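Local coordinates for luciferase-like monooxygenase (Streptomyces bottropensis, PDB 7BIP), which probably acts as a luciferase-like monooxygenase in the biosynthesis of the aromatic polyketide rishirilide, at residues A[9-14]-A[51-56]; A[44-49]-A[113-118]; A[78-83]-A[105-110]; A[233-238]-A[332-337]. All blocks are in the same frame, centred on the assembly; numbering follows the deposited sequence.

Contact 1: residues A[9-14]-A[51-56]; sequences PTVGPA and GGYSPD
Tyr53 sends its ring against Val11 and Pro13 because CG stands beside its own backbone N and anti to the carbonyl carbon (chi1 -82°). On the other side, Val11 sets CG1 between its backbone N and carbonyl carbon, and this methyl is the one that reaches the aromatic face. Val11 CG1 lies 4.0 Å from the centroid of the Tyr53 ring and 25° off its normal, the geometry of a CH-pi contact. The same face also carries Val11 O, which is offset toward the rim and 3.6 Å from Tyr53 CE1. Tyr53 OH rests 3.1 Å from Pro13 N, which has no hydrogen to give; the hydroxyl is instead hydrogen-bonded to Lys16 O. Nearer the backbone, Pro9 CG packs 3.9 Å from Tyr53 CB. Gly51 N donates to Pro9 O over 2.7 Å; Gly51 has a positive phi (87°), and a side chain there would press on the preceding carbonyl oxygen. A water accepts from Tyr53 N at 3.0 Å and sits 2.9 Å from Val11 O, bridging the two backbones. Leu161 of the second subunit packs on Tyr53. Helix 18-35 borders the contact, its His21 meeting the Tyr53 ring edge-to-face, and both segments are loops that follow parallel strands, 2-6 and 39-42, of the TIM-barrel fold expected of this family.

Contact 2: residues A[44-49]-A[113-118]; sequences EHYFHE and PDEFTA
Glu115 and His45 form a His-carboxylate hydrogen bond that joins helix 113-119 to the loop following strand 39-42 of the TIM-barrel-type fold. Among the polar contacts, Glu115 OE2 is gripped twice. His45 ND1 donates to Glu115 OE2 over 2.8 Å, almost straight at 167°, with the oxygen in the imidazole plane and met on its syn side. Tyr46 N reaches Glu115 OE2 at 3.0 Å from the anti side, so two donors hold OE2 and restrain the carboxylate's rotation. The extended glutamate chain carries the oxygen from the helix to the loop. Replacing Glu115 with a leucine removes OE2 and would probably leave both His45 ND1 and Tyr46 N without this acceptor, and the imidazole less restrained in its rotation. A second histidine makes a weaker link: His48 NE2 donates to Asp114 OD1 at 3.0 Å, bent to 123°, with ring and carboxylate planes 28° apart. Apolar packing lies further along the helix and continues across the dimer, where Met160 of the second subunit packs on Phe47. Within the contact, Phe47 CE2 comes to 3.4 Å from Ala118 CB, the methyl lying oblique to the ring.

Contact 3: residues A[78-83]-A[105-110]; sequences VLPVFT and VGFGRA
The Phe107 ring meets Pro80 at its edge, where Pro80 CG lies near the ring plane and 4.2 Å from Phe107 CD1, while Val78 CG2 approaches the same Phe107 CD1 obliquely at 3.6 Å. The second ring, Phe82, has Val81 CG1 3.5 Å above the centre of one face, and Ala110 CB touches Phe82 CE2 obliquely at 3.6 Å. That valine methyl is directed there by a chi1 of 68°, which lets one branch touch both the aromatic face and Ala110 CB. Beyond the segments, Phe82 stacks on Phe119 and meets Phe116 edge-to-face. The backbones meet at the end of a parallel beta ladder, in which Val78 pairs with Phe107 and their side chains leave the same face of the sheet and run alongside each other. Val78 N donates to Gly106 O over 2.9 Å, tilted 24° from the carbonyl plane; this oxygen also accepts from Thr75 OG1. Gly108 N returns the bond to Val78 O at 2.8 Å, nearly along the C=O axis. Past this point the chains diverge, and a water spans them, accepting from Val81 N at 3.2 Å and donating to Gly108 O at 2.7 Å. Two direct backbone bonds and one water thus link the segments, while the side chains that meet are apolar, as suits a buried seam between neighbouring strands 72-78 and 103-107 of the barrel sheet.

Contact 4: residues A[233-238]-A[332-337]; sequences NCYLAE and FEESAR. With EDO (1,2-ethanediol), chain I.
Tyr235 OH is gripped from two sides: it donates to Glu334 OE1 at 2.8 Å and accepts from Arg337 NH2 at 2.9 Å. The phenol thereby bridges strand 228-236 of the parallel barrel sheet to helix 332-345; the axes of segments 233-236 and 332-337 come within 7.9 Å and lie 91° apart. CG of Tyr235, set anti to the backbone N (chi1 -170°), helps carry the hydroxyl to the helix. There the carboxylate oxygen lies at the ring's edge, while the hydroxyl sits 53° out of the carboxylate plane. Arg337, bent at its third torsion, offers NH2 with the hydroxyl oxygen in its guanidinium plane; the same nitrogen forms a salt bridge with Glu242. A phenylalanine in place of Tyr235 lacks the hydroxyl and would probably deprive Glu334 OE1 of this donor and Arg337 NH2 of this acceptor, leaving the carboxylate in particular less fixed. A water adds a second link between strand and helix, donating to Leu236 O and to Glu334 O, each at 2.8 Å, and accepting from Arg337 NE at 2.7 Å. At the far end of the strand segment, a 1,2-ethanediol molecule, probably from the crystallisation liquor, bonds weakly through O2 to Asn233 OD1. Over the centre of one guanidinium face sits Ala237 CB, 3.8 Å from Arg337 NH2.

From the N terminus, contact 1 closes the first loop, bringing the segment after strand 2-6 to that before helix 57-67 and spanning helix 18-35 and strand 39-42. Contact 2 opens at 44-49, inside that span, and closes at 113-118, so the two cross; they also touch, Ser54 O lying 3.0 Å from His45 N. Contact 3 falls wholly within the span of contact 2, joining strands 72-78 and 103-107 around helix 85-98, and meets it through Glu44 OE1 and Leu79 N. All three touch the second subunit. Contact 4 follows in series, closing a span of 93 residues between strand 228-236 and helix 332-345, its centre about 29 Å from that of contact 3.

Contact 1: residues A[9-14]-A[51-56]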
loop_
_atom_site.group_PDB
_atom_site.type_symbol
_atom_site.label_atom_id
_atom_site.label_comp_id
_atom_site.label_asym_id
_atom_site.label_seq_id
_atom_site.Cartn_x
_atom_site.Cartn_y
_atom_site.Cartn_z
ATOM N N PRO A 9 -12.914 -9.165 4.620
ATOM C CA PRO A 9 -12.642 -10.612 4.651
ATOM C C PRO A 9 -12.934 -11.211 6.023
ATOM O O PRO A 9 -12.470 -10.713 7.049
ATOM C CB PRO A 9 -11.150 -10.698 4.311
ATOM C CG PRO A 9 -10.591 -9.412 4.796
ATOM C CD PRO A 9 -11.679 -8.365 4.634
ATOM N N THR A 10 -13.720 -12.285 6.037
ATOM C CA THR A 10 -13.947 -13.095 7.233
ATOM C C THR A 10 -13.645 -14.520 6.797
ATOM O O THR A 10 -14.548 -15.295 6.472
ATOM C CB THR A 10 -15.371 -12.936 7.780
ATOM O OG1 THR A 10 -16.318 -13.085 6.715
ATOM C CG2 THR A 10 -15.539 -11.576 8.378
ATOM N N VAL A 11 -12.356 -14.851 6.760
ATOM C CA VAL A 11 -11.896 -16.067 6.108
ATOM C C VAL A 11 -10.487 -16.355 6.595
ATOM O O VAL A 11 -9.716 -15.436 6.889
ATOM C CB VAL A 11 -11.950 -15.920 4.565
ATOM C CG1 VAL A 11 -11.043 -14.775 4.108
ATOM C CG2 VAL A 11 -11.576 -17.227 3.896
ATOM N N GLY A 12 -10.158 -17.639 6.700
ATOM C CA GLY A 12 -8.823 -18.060 7.038
ATOM C C GLY A 12 -8.300 -19.042 6.015
ATOM O O GLY A 12 -9.038 -19.499 5.139
ATOM N N PRO A 13 -7.016 -19.393 6.115
ATOM C CA PRO A 13 -6.382 -20.171 5.035
ATOM C C PRO A 13 -6.997 -21.541 4.813
ATOM O O PRO A 13 -6.890 -22.078 3.704
ATOM C CB PRO A 13 -4.914 -20.276 5.477
ATOM C CG PRO A 13 -4.851 -19.758 6.875
ATOM C CD PRO A 13 -6.048 -18.888 7.098
ATOM N N ALA A 14 -7.654 -22.121 5.815
ATOM C CA ALA A 14 -8.306 -23.406 5.604
ATOM C C ALA A 14 -9.552 -23.290 4.735
ATOM O O ALA A 14 -9.963 -24.287 4.133
ATOM C CB ALA A 14 -8.657 -24.045 6.948
ATOM N N GLY A 51 -11.251 -10.163 9.439
ATOM C CA GLY A 51 -10.599 -8.999 8.877
ATOM C C GLY A 51 -9.124 -9.152 8.571
ATOM O O GLY A 51 -8.561 -8.284 7.889
ATOM N N GLY A 52 -8.480 -10.225 9.039
ATOM C CA GLY A 52 -7.022 -10.264 9.096
ATOM C C GLY A 52 -6.315 -10.410 7.762
ATOM O O GLY A 52 -5.108 -10.147 7.693
ATOM N N TYR A 53 -7.020 -10.839 6.709
ATOM C CA TYR A 53 -6.440 -10.767 5.368
ATOM C C TYR A 53 -6.210 -9.338 4.917
ATOM O O TYR A 53 -5.571 -9.132 3.881
ATOM C CB TYR A 53 -7.325 -11.453 4.328
ATOM C CG TYR A 53 -7.180 -12.954 4.247
ATOM C CD1 TYR A 53 -6.625 -13.685 5.301
ATOM C CD2 TYR A 53 -7.611 -13.654 3.131
ATOM C CE1 TYR A 53 -6.503 -15.065 5.230
ATOM C CE2 TYR A 53 -7.489 -15.041 3.054
ATOM C CZ TYR A 53 -6.944 -15.740 4.109
ATOM O OH TYR A 53 -6.823 -17.115 4.038
ATOM N N SER A 54 -6.703 -8.339 5.650
ATOM C CA SER A 54 -6.512 -6.948 5.250
ATOM C C SER A 54 -5.857 -6.130 6.366
ATOM O O SER A 54 -6.487 -5.244 6.957
ATOM C CB SER A 54 -7.842 -6.335 4.821
ATOM O OG SER A 54 -7.593 -5.044 4.276
ATOM N N PRO A 55 -4.568 -6.367 6.642
ATOM C CA PRO A 55 -3.852 -5.508 7.607
ATOM C C PRO A 55 -3.546 -4.119 7.068
ATOM O O PRO A 55 -3.214 -3.234 7.868
ATOM C CB PRO A 55 -2.559 -6.293 7.884
ATOM C CG PRO A 55 -2.343 -7.119 6.638
ATOM C CD PRO A 55 -3.729 -7.478 6.150
ATOM N N ASP A 56 -3.674 -3.896 5.761
ATOM C CA ASP A 56 -3.348 -2.601 5.159
ATOM C C ASP A 56 -4.313 -2.340 4.006
ATOM O O ASP A 56 -4.067 -2.749 2.866
ATOM C CB ASP A 56 -1.900 -2.569 4.667
ATOM C CG ASP A 56 -1.412 -1.176 4.378
ATOM O OD1 ASP A 56 -1.081 -0.446 5.333
ATOM O OD2 ASP A 56 -1.346 -0.813 3.194
HETATM O O HOH W 1 -9.504 -12.557 6.934
#

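Contact 2: residues A[44-49]-A[113-118]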
loop_
_atom_site.group_PDB
_atom_site.type_symbol
_atom_site.label_atom_id
_atom_site.label_comp_id
_atom_site.label_asym_id
_atom_site.label_seq_id
_atom_site.Cartn_x
_atom_site.Cartn_y
_atom_site.Cartn_z
ATOM N N GLU A 44 -9.285 -2.506 7.828
ATOM C CA GLU A 44 -7.970 -2.766 8.422
ATOM C C GLU A 44 -8.159 -3.617 9.671
ATOM O O GLU A 44 -8.830 -3.187 10.617
ATOM C CB GLU A 44 -7.243 -1.468 8.793
ATOM C CG GLU A 44 -5.844 -1.710 9.381
ATOM C CD GLU A 44 -5.100 -0.427 9.703
ATOM O OE1 GLU A 44 -5.574 0.655 9.295
ATOM O OE2 GLU A 44 -4.041 -0.498 10.374
ATOM N N HIS A 45 -7.556 -4.808 9.682
ATOM C CA HIS A 45 -7.579 -5.682 10.855
ATOM C C HIS A 45 -6.357 -6.590 10.834
ATOM O O HIS A 45 -5.778 -6.851 9.778
ATOM C CB HIS A 45 -8.838 -6.544 10.910
ATOM C CG HIS A 45 -9.982 -5.886 11.603
ATOM N ND1 HIS A 45 -9.899 -5.424 12.898
ATOM C CD2 HIS A 45 -11.228 -5.583 11.171
ATOM C CE1 HIS A 45 -11.052 -4.881 13.243
ATOM N NE2 HIS A 45 -11.873 -4.956 12.211
ATOM N N TYR A 46 -5.988 -7.104 12.016
ATOM C CA TYR A 46 -4.782 -7.916 12.165
ATOM C C TYR A 46 -5.069 -9.245 12.855
ATOM O O TYR A 46 -5.852 -9.305 13.810
ATOM C CB TYR A 46 -3.705 -7.169 12.968
ATOM C CG TYR A 46 -3.335 -5.839 12.372
ATOM C CD1 TYR A 46 -2.232 -5.709 11.535
ATOM C CD2 TYR A 46 -4.100 -4.708 12.634
ATOM C CE1 TYR A 46 -1.895 -4.472 10.979
ATOM C CE2 TYR A 46 -3.776 -3.478 12.095
ATOM C CZ TYR A 46 -2.676 -3.366 11.267
ATOM O OH TYR A 46 -2.366 -2.133 10.734
ATOM N N PHE A 47 -4.428 -10.306 12.347
ATOM C CA PHE A 47 -4.157 -11.578 13.034
ATOM C C PHE A 47 -5.268 -12.621 12.992
ATOM O O PHE A 47 -4.981 -13.817 13.088
ATOM C CB PHE A 47 -3.803 -11.373 14.515
ATOM C CG PHE A 47 -2.780 -10.319 14.763
ATOM C CD1 PHE A 47 -1.651 -10.210 13.965
ATOM C CD2 PHE A 47 -2.951 -9.430 15.804
ATOM C CE1 PHE A 47 -0.720 -9.227 14.199
ATOM C CE2 PHE A 47 -2.022 -8.456 16.052
ATOM C CZ PHE A 47 -0.899 -8.348 15.246
ATOM N N HIS A 48 -6.524 -12.206 12.889
ATOM C CA HIS A 48 -7.641 -13.125 13.039
ATOM C C HIS A 48 -8.354 -13.293 11.707
ATOM O O HIS A 48 -8.266 -12.435 10.829
ATOM C CB HIS A 48 -8.629 -12.616 14.091
ATOM C CG HIS A 48 -8.042 -12.508 15.464
ATOM N ND1 HIS A 48 -7.806 -13.610 16.257
ATOM C CD2 HIS A 48 -7.641 -11.432 16.181
ATOM C CE1 HIS A 48 -7.282 -13.217 17.406
ATOM N NE2 HIS A 48 -7.174 -11.901 17.385
ATOM N N GLU A 49 -9.079 -14.406 11.569
ATOM C CA GLU A 49 -9.899 -14.584 10.375
ATOM C C GLU A 49 -10.875 -13.428 10.189
ATOM O O GLU A 49 -11.217 -13.082 9.049
ATOM C CB GLU A 49 -10.639 -15.922 10.443
ATOM C CG GLU A 49 -9.713 -17.112 10.292
ATOM C CD GLU A 49 -10.108 -18.291 11.159
ATOM O OE1 GLU A 49 -11.287 -18.710 11.113
ATOM O OE2 GLU A 49 -9.234 -18.794 11.897
ATOM N N PRO A 113 -8.808 -6.744 21.220
ATOM C CA PRO A 113 -7.756 -6.650 22.249
ATOM C C PRO A 113 -6.396 -7.142 21.781
ATOM O O PRO A 113 -5.375 -6.544 22.141
ATOM C CB PRO A 113 -8.318 -7.502 23.395
ATOM C CG PRO A 113 -9.808 -7.454 23.192
ATOM C CD PRO A 113 -9.994 -7.474 21.702
ATOM N N ASP A 114 -6.349 -8.199 20.965
ATOM C CA ASP A 114 -5.057 -8.693 20.496
ATOM C C ASP A 114 -4.333 -7.676 19.623
ATOM O O ASP A 114 -3.097 -7.673 19.579
ATOM C CB ASP A 114 -5.231 -10.002 19.730
ATOM C CG ASP A 114 -5.658 -11.144 20.628
ATOM O OD1 ASP A 114 -6.023 -12.213 20.101
ATOM O OD2 ASP A 114 -5.636 -10.965 21.862
ATOM N N GLU A 115 -5.067 -6.832 18.891
ATOM C CA GLU A 115 -4.402 -5.783 18.121
ATOM C C GLU A 115 -3.682 -4.811 19.042
ATOM O O GLU A 115 -2.515 -4.476 18.810
ATOM C CB GLU A 115 -5.403 -5.049 17.223
ATOM C CG GLU A 115 -5.990 -5.930 16.125
ATOM C CD GLU A 115 -7.090 -5.256 15.317
ATOM O OE1 GLU A 115 -7.620 -4.209 15.763
ATOM O OE2 GLU A 115 -7.445 -5.800 14.246
ATOM N N PHE A 116 -4.349 -4.358 20.112
ATOM C CA PHE A 116 -3.700 -3.454 21.060
ATOM C C PHE A 116 -2.500 -4.117 21.729
ATOM O O PHE A 116 -1.440 -3.494 21.894
ATOM C CB PHE A 116 -4.701 -2.997 22.130
ATOM C CG PHE A 116 -5.640 -1.911 21.666
ATOM C CD1 PHE A 116 -5.267 -0.575 21.740
ATOM C CD2 PHE A 116 -6.907 -2.229 21.176
ATOM C CE1 PHE A 116 -6.135 0.428 21.317
ATOM C CE2 PHE A 116 -7.777 -1.236 20.761
ATOM C CZ PHE A 116 -7.394 0.092 20.832
ATOM N N THR A 117 -2.656 -5.375 22.146
ATOM C CA THR A 117 -1.580 -6.043 22.868
ATOM C C THR A 117 -0.355 -6.214 21.982
ATOM O O THR A 117 0.780 -5.961 22.413
ATOM C CB THR A 117 -2.049 -7.402 23.383
ATOM O OG1 THR A 117 -3.166 -7.228 24.261
ATOM C CG2 THR A 117 -0.918 -8.076 24.141
ATOM N N ALA A 118 -0.566 -6.628 20.733
ATOM C CA ALA A 118 0.560 -6.917 19.850
ATOM C C ALA A 118 1.337 -5.658 19.499
ATOM O O ALA A 118 2.569 -5.688 19.396
ATOM C CB ALA A 118 0.068 -7.613 18.583
#

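Contact 3: residues A[78-83]-A[105-110]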
loop_
_atom_site.group_PDB
_atom_site.type_symbol
_atom_site.label_atom_id
_atom_site.label_comp_id
_atom_site.label_asym_id
_atom_site.label_seq_id
_atom_site.Cartn_x
_atom_site.Cartn_y
_atom_site.Cartn_z
ATOM N N VAL A 78 -9.112 3.105 8.128
ATOM C CA VAL A 78 -7.741 3.057 8.620
ATOM C C VAL A 78 -7.752 3.278 10.130
ATOM O O VAL A 78 -8.645 3.938 10.687
ATOM C CB VAL A 78 -6.824 4.079 7.919
ATOM C CG1 VAL A 78 -6.695 3.751 6.428
ATOM C CG2 VAL A 78 -7.333 5.495 8.138
ATOM N N LEU A 79 -6.766 2.691 10.811
ATOM C CA LEU A 79 -6.687 2.769 12.270
ATOM C C LEU A 79 -5.505 3.640 12.678
ATOM O O LEU A 79 -4.379 3.143 12.833
ATOM C CB LEU A 79 -6.573 1.369 12.885
ATOM C CG LEU A 79 -7.690 0.378 12.519
ATOM C CD1 LEU A 79 -7.405 -0.987 13.152
ATOM C CD2 LEU A 79 -9.054 0.898 12.969
ATOM N N PRO A 80 -5.701 4.944 12.880
ATOM C CA PRO A 80 -4.553 5.809 13.194
ATOM C C PRO A 80 -3.790 5.383 14.436
ATOM O O PRO A 80 -2.587 5.672 14.525
ATOM C CB PRO A 80 -5.186 7.201 13.363
ATOM C CG PRO A 80 -6.658 6.986 13.412
ATOM C CD PRO A 80 -6.947 5.711 12.708
ATOM N N VAL A 81 -4.429 4.666 15.370
ATOM C CA VAL A 81 -3.754 4.263 16.603
ATOM C C VAL A 81 -2.546 3.374 16.324
ATOM O O VAL A 81 -1.601 3.336 17.126
ATOM C CB VAL A 81 -4.762 3.587 17.562
ATOM C CG1 VAL A 81 -5.255 2.242 17.023
ATOM C CG2 VAL A 81 -4.171 3.424 18.955
ATOM N N PHE A 82 -2.527 2.668 15.191
ATOM C CA PHE A 82 -1.495 1.666 14.952
ATOM C C PHE A 82 -0.490 2.094 13.901
ATOM O O PHE A 82 0.289 1.264 13.424
ATOM C CB PHE A 82 -2.117 0.330 14.542
ATOM C CG PHE A 82 -2.916 -0.306 15.626
ATOM C CD1 PHE A 82 -2.497 -0.225 16.943
ATOM C CD2 PHE A 82 -4.100 -0.961 15.335
ATOM C CE1 PHE A 82 -3.249 -0.801 17.955
ATOM C CE2 PHE A 82 -4.848 -1.545 16.340
ATOM C CZ PHE A 82 -4.426 -1.452 17.651
ATOM N N THR A 83 -0.493 3.356 13.510
ATOM C CA THR A 83 0.471 3.790 12.532
ATOM C C THR A 83 1.026 5.132 12.986
ATOM O O THR A 83 0.702 5.633 14.069
ATOM C CB THR A 83 -0.159 3.825 11.135
ATOM O OG1 THR A 83 0.839 4.131 10.151
ATOM C CG2 THR A 83 -1.295 4.846 11.070
ATOM N N VAL A 105 -11.442 8.861 2.753
ATOM C CA VAL A 105 -10.671 8.237 3.830
ATOM C C VAL A 105 -11.521 8.187 5.096
ATOM O O VAL A 105 -11.698 9.194 5.793
ATOM C CB VAL A 105 -9.349 8.957 4.093
ATOM C CG1 VAL A 105 -8.573 8.187 5.166
ATOM C CG2 VAL A 105 -8.535 9.039 2.806
ATOM N N GLY A 106 -12.016 6.998 5.424
ATOM C CA GLY A 106 -12.573 6.752 6.742
ATOM C C GLY A 106 -11.487 6.348 7.728
ATOM O O GLY A 106 -10.613 5.538 7.417
ATOM N N PHE A 107 -11.552 6.948 8.918
ATOM C CA PHE A 107 -10.680 6.654 10.050
ATOM C C PHE A 107 -11.534 6.051 11.160
ATOM O O PHE A 107 -12.616 6.562 11.452
ATOM C CB PHE A 107 -10.004 7.923 10.614
ATOM C CG PHE A 107 -9.127 8.690 9.636
ATOM C CD1 PHE A 107 -7.734 8.658 9.764
ATOM C CD2 PHE A 107 -9.680 9.510 8.664
ATOM C CE1 PHE A 107 -6.910 9.387 8.898
ATOM C CE2 PHE A 107 -8.868 10.253 7.797
ATOM C CZ PHE A 107 -7.473 10.187 7.915
ATOM N N GLY A 108 -11.050 4.980 11.798
ATOM C CA GLY A 108 -11.832 4.283 12.799
ATOM C C GLY A 108 -11.044 3.998 14.067
ATOM O O GLY A 108 -9.821 4.111 14.108
ATOM N N ARG A 109 -11.785 3.625 15.109
ATOM C CA ARG A 109 -11.197 3.200 16.370
ATOM C C ARG A 109 -10.964 1.696 16.348
ATOM O O ARG A 109 -11.748 0.936 15.774
ATOM C CB ARG A 109 -12.102 3.559 17.553
ATOM C CG ARG A 109 -12.524 5.013 17.617
ATOM C CD ARG A 109 -11.495 5.876 18.323
ATOM N NE ARG A 109 -11.002 5.297 19.572
ATOM C CZ ARG A 109 -11.581 5.459 20.757
ATOM N NH1 ARG A 109 -11.054 4.892 21.835
ATOM N NH2 ARG A 109 -12.688 6.182 20.868
ATOM N N ALA A 110 -9.875 1.270 16.972
ATOM C CA ALA A 110 -9.657 -0.158 17.099
ATOM C C ALA A 110 -10.437 -0.695 18.296
ATOM O O ALA A 110 -10.762 0.031 19.239
ATOM C CB ALA A 110 -8.168 -0.461 17.256
HETATM O O HOH W 2 -7.571 4.089 15.619
#

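Contact 4: residues A[233-238]-A[332-337]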
loop_
_atom_site.group_PDB
_atom_site.type_symbol
_atom_site.label_atom_id
_atom_site.label_comp_id
_atom_site.label_asym_id
_atom_site.label_seq_id
_atom_site.Cartn_x
_atom_site.Cartn_y
_atom_site.Cartn_z
ATOM N N ASN A 233 -24.318 -6.103 5.550
ATOM C CA ASN A 233 -24.150 -7.383 4.871
ATOM C C ASN A 233 -25.224 -7.540 3.800
ATOM O O ASN A 233 -26.394 -7.207 4.013
ATOM C CB ASN A 233 -24.209 -8.533 5.873
ATOM C CG ASN A 233 -23.017 -8.542 6.804
ATOM O OD1 ASN A 233 -21.925 -8.113 6.428
ATOM N ND2 ASN A 233 -23.218 -9.018 8.028
ATOM N N CYS A 234 -24.819 -8.010 2.620
ATOM C CA CYS A 234 -25.744 -8.002 1.495
ATOM C C CYS A 234 -25.605 -9.292 0.707
ATOM O O CYS A 234 -24.494 -9.669 0.315
ATOM C CB CYS A 234 -25.487 -6.783 0.594
ATOM S SG CYS A 234 -26.575 -6.720 -0.820
ATOM N N TYR A 235 -26.731 -9.965 0.480
ATOM C CA TYR A 235 -26.755 -11.174 -0.337
ATOM C C TYR A 235 -28.085 -11.207 -1.069
ATOM O O TYR A 235 -29.140 -11.161 -0.426
ATOM C CB TYR A 235 -26.570 -12.435 0.532
ATOM C CG TYR A 235 -26.348 -13.692 -0.274
ATOM C CD1 TYR A 235 -25.083 -14.243 -0.389
ATOM C CD2 TYR A 235 -27.396 -14.317 -0.930
ATOM C CE1 TYR A 235 -24.873 -15.394 -1.135
ATOM C CE2 TYR A 235 -27.200 -15.451 -1.675
ATOM C CZ TYR A 235 -25.933 -15.986 -1.776
ATOM O OH TYR A 235 -25.717 -17.125 -2.518
ATOM N N LEU A 236 -28.043 -11.292 -2.402
ATOM C CA LEU A 236 -29.253 -11.323 -3.214
ATOM C C LEU A 236 -29.306 -12.606 -4.025
ATOM O O LEU A 236 -28.280 -13.075 -4.531
ATOM C CB LEU A 236 -29.313 -10.115 -4.165
ATOM C CG LEU A 236 -29.901 -8.798 -3.651
ATOM C CD1 LEU A 236 -29.113 -8.242 -2.490
ATOM C CD2 LEU A 236 -29.975 -7.748 -4.777
ATOM N N ALA A 237 -30.510 -13.163 -4.159
ATOM C CA ALA A 237 -30.765 -14.242 -5.103
ATOM C C ALA A 237 -32.206 -14.112 -5.573
ATOM O O ALA A 237 -33.038 -13.509 -4.892
ATOM C CB ALA A 237 -30.511 -15.620 -4.481
ATOM N N GLU A 238 -32.496 -14.668 -6.759
ATOM C CA GLU A 238 -33.875 -14.642 -7.252
ATOM C C GLU A 238 -34.810 -15.402 -6.323
ATOM O O GLU A 238 -35.988 -15.035 -6.178
ATOM C CB GLU A 238 -33.951 -15.235 -8.668
ATOM C CG GLU A 238 -33.256 -14.388 -9.737
ATOM C CD GLU A 238 -34.133 -13.243 -10.244
ATOM O OE1 GLU A 238 -35.208 -13.001 -9.652
ATOM O OE2 GLU A 238 -33.748 -12.583 -11.235
ATOM N N PHE A 332 -17.069 -16.883 -5.250
ATOM C CA PHE A 332 -17.046 -15.631 -5.990
ATOM C C PHE A 332 -18.323 -15.462 -6.808
ATOM O O PHE A 332 -18.878 -14.362 -6.884
ATOM C CB PHE A 332 -15.805 -15.583 -6.891
ATOM C CG PHE A 332 -15.916 -14.599 -8.018
ATOM C CD1 PHE A 332 -15.555 -13.272 -7.829
ATOM C CD2 PHE A 332 -16.392 -14.991 -9.262
ATOM C CE1 PHE A 332 -15.670 -12.361 -8.862
ATOM C CE2 PHE A 332 -16.522 -14.079 -10.295
ATOM C CZ PHE A 332 -16.157 -12.765 -10.099
ATOM N N GLU A 333 -18.812 -16.548 -7.417
ATOM C CA GLU A 333 -19.963 -16.429 -8.310
ATOM C C GLU A 333 -21.199 -15.929 -7.567
ATOM O O GLU A 333 -22.060 -15.270 -8.166
ATOM C CB GLU A 333 -20.249 -17.779 -8.984
ATOM C CG GLU A 333 -19.175 -18.240 -9.969
ATOM C CD GLU A 333 -17.898 -18.745 -9.292
ATOM O OE1 GLU A 333 -17.912 -19.004 -8.066
ATOM O OE2 GLU A 333 -16.876 -18.881 -9.998
ATOM N N GLU A 334 -21.297 -16.229 -6.270
ATOM C CA GLU A 334 -22.427 -15.772 -5.466
ATOM C C GLU A 334 -22.284 -14.298 -5.109
ATOM O O GLU A 334 -23.268 -13.550 -5.146
ATOM C CB GLU A 334 -22.555 -16.636 -4.205
ATOM C CG GLU A 334 -23.185 -18.005 -4.507
ATOM C CD GLU A 334 -23.201 -18.958 -3.324
ATOM O OE1 GLU A 334 -23.363 -18.506 -2.171
ATOM O OE2 GLU A 334 -23.042 -20.176 -3.560
ATOM N N SER A 335 -21.068 -13.860 -4.774
ATOM C CA SER A 335 -20.847 -12.428 -4.589
ATOM C C SER A 335 -21.149 -11.659 -5.874
ATOM O O SER A 335 -21.772 -10.589 -5.852
ATOM C CB SER A 335 -19.404 -12.179 -4.158
ATOM O OG SER A 335 -19.114 -12.895 -2.964
ATOM N N ALA A 336 -20.719 -12.197 -7.007
ATOM C CA ALA A 336 -20.946 -11.523 -8.279
ATOM C C ALA A 336 -22.431 -11.497 -8.633
ATOM O O ALA A 336 -22.930 -10.496 -9.159
ATOM C CB ALA A 336 -20.137 -12.220 -9.375
ATOM N N ARG A 337 -23.150 -12.585 -8.334
ATOM C CA ARG A 337 -24.595 -12.614 -8.566
ATOM C C ARG A 337 -25.299 -11.543 -7.746
ATOM O O ARG A 337 -26.181 -10.841 -8.257
ATOM C CB ARG A 337 -25.165 -13.998 -8.234
ATOM C CG ARG A 337 -26.695 -14.040 -8.293
ATOM C CD ARG A 337 -27.228 -15.459 -8.083
ATOM N NE ARG A 337 -27.006 -15.919 -6.725
ATOM C CZ ARG A 337 -27.424 -17.092 -6.264
ATOM N NH1 ARG A 337 -28.074 -17.930 -7.078
ATOM N NH2 ARG A 337 -27.179 -17.429 -5.009
HETATM C C1 EDO I . -18.877 -7.806 9.810
HETATM O O1 EDO I . -18.487 -8.583 8.674
HETATM C C2 EDO I . -19.070 -6.358 9.377
HETATM O O2 EDO I . -20.390 -6.190 8.845
HETATM O O HOH W 3 -25.884 -14.503 -4.731
#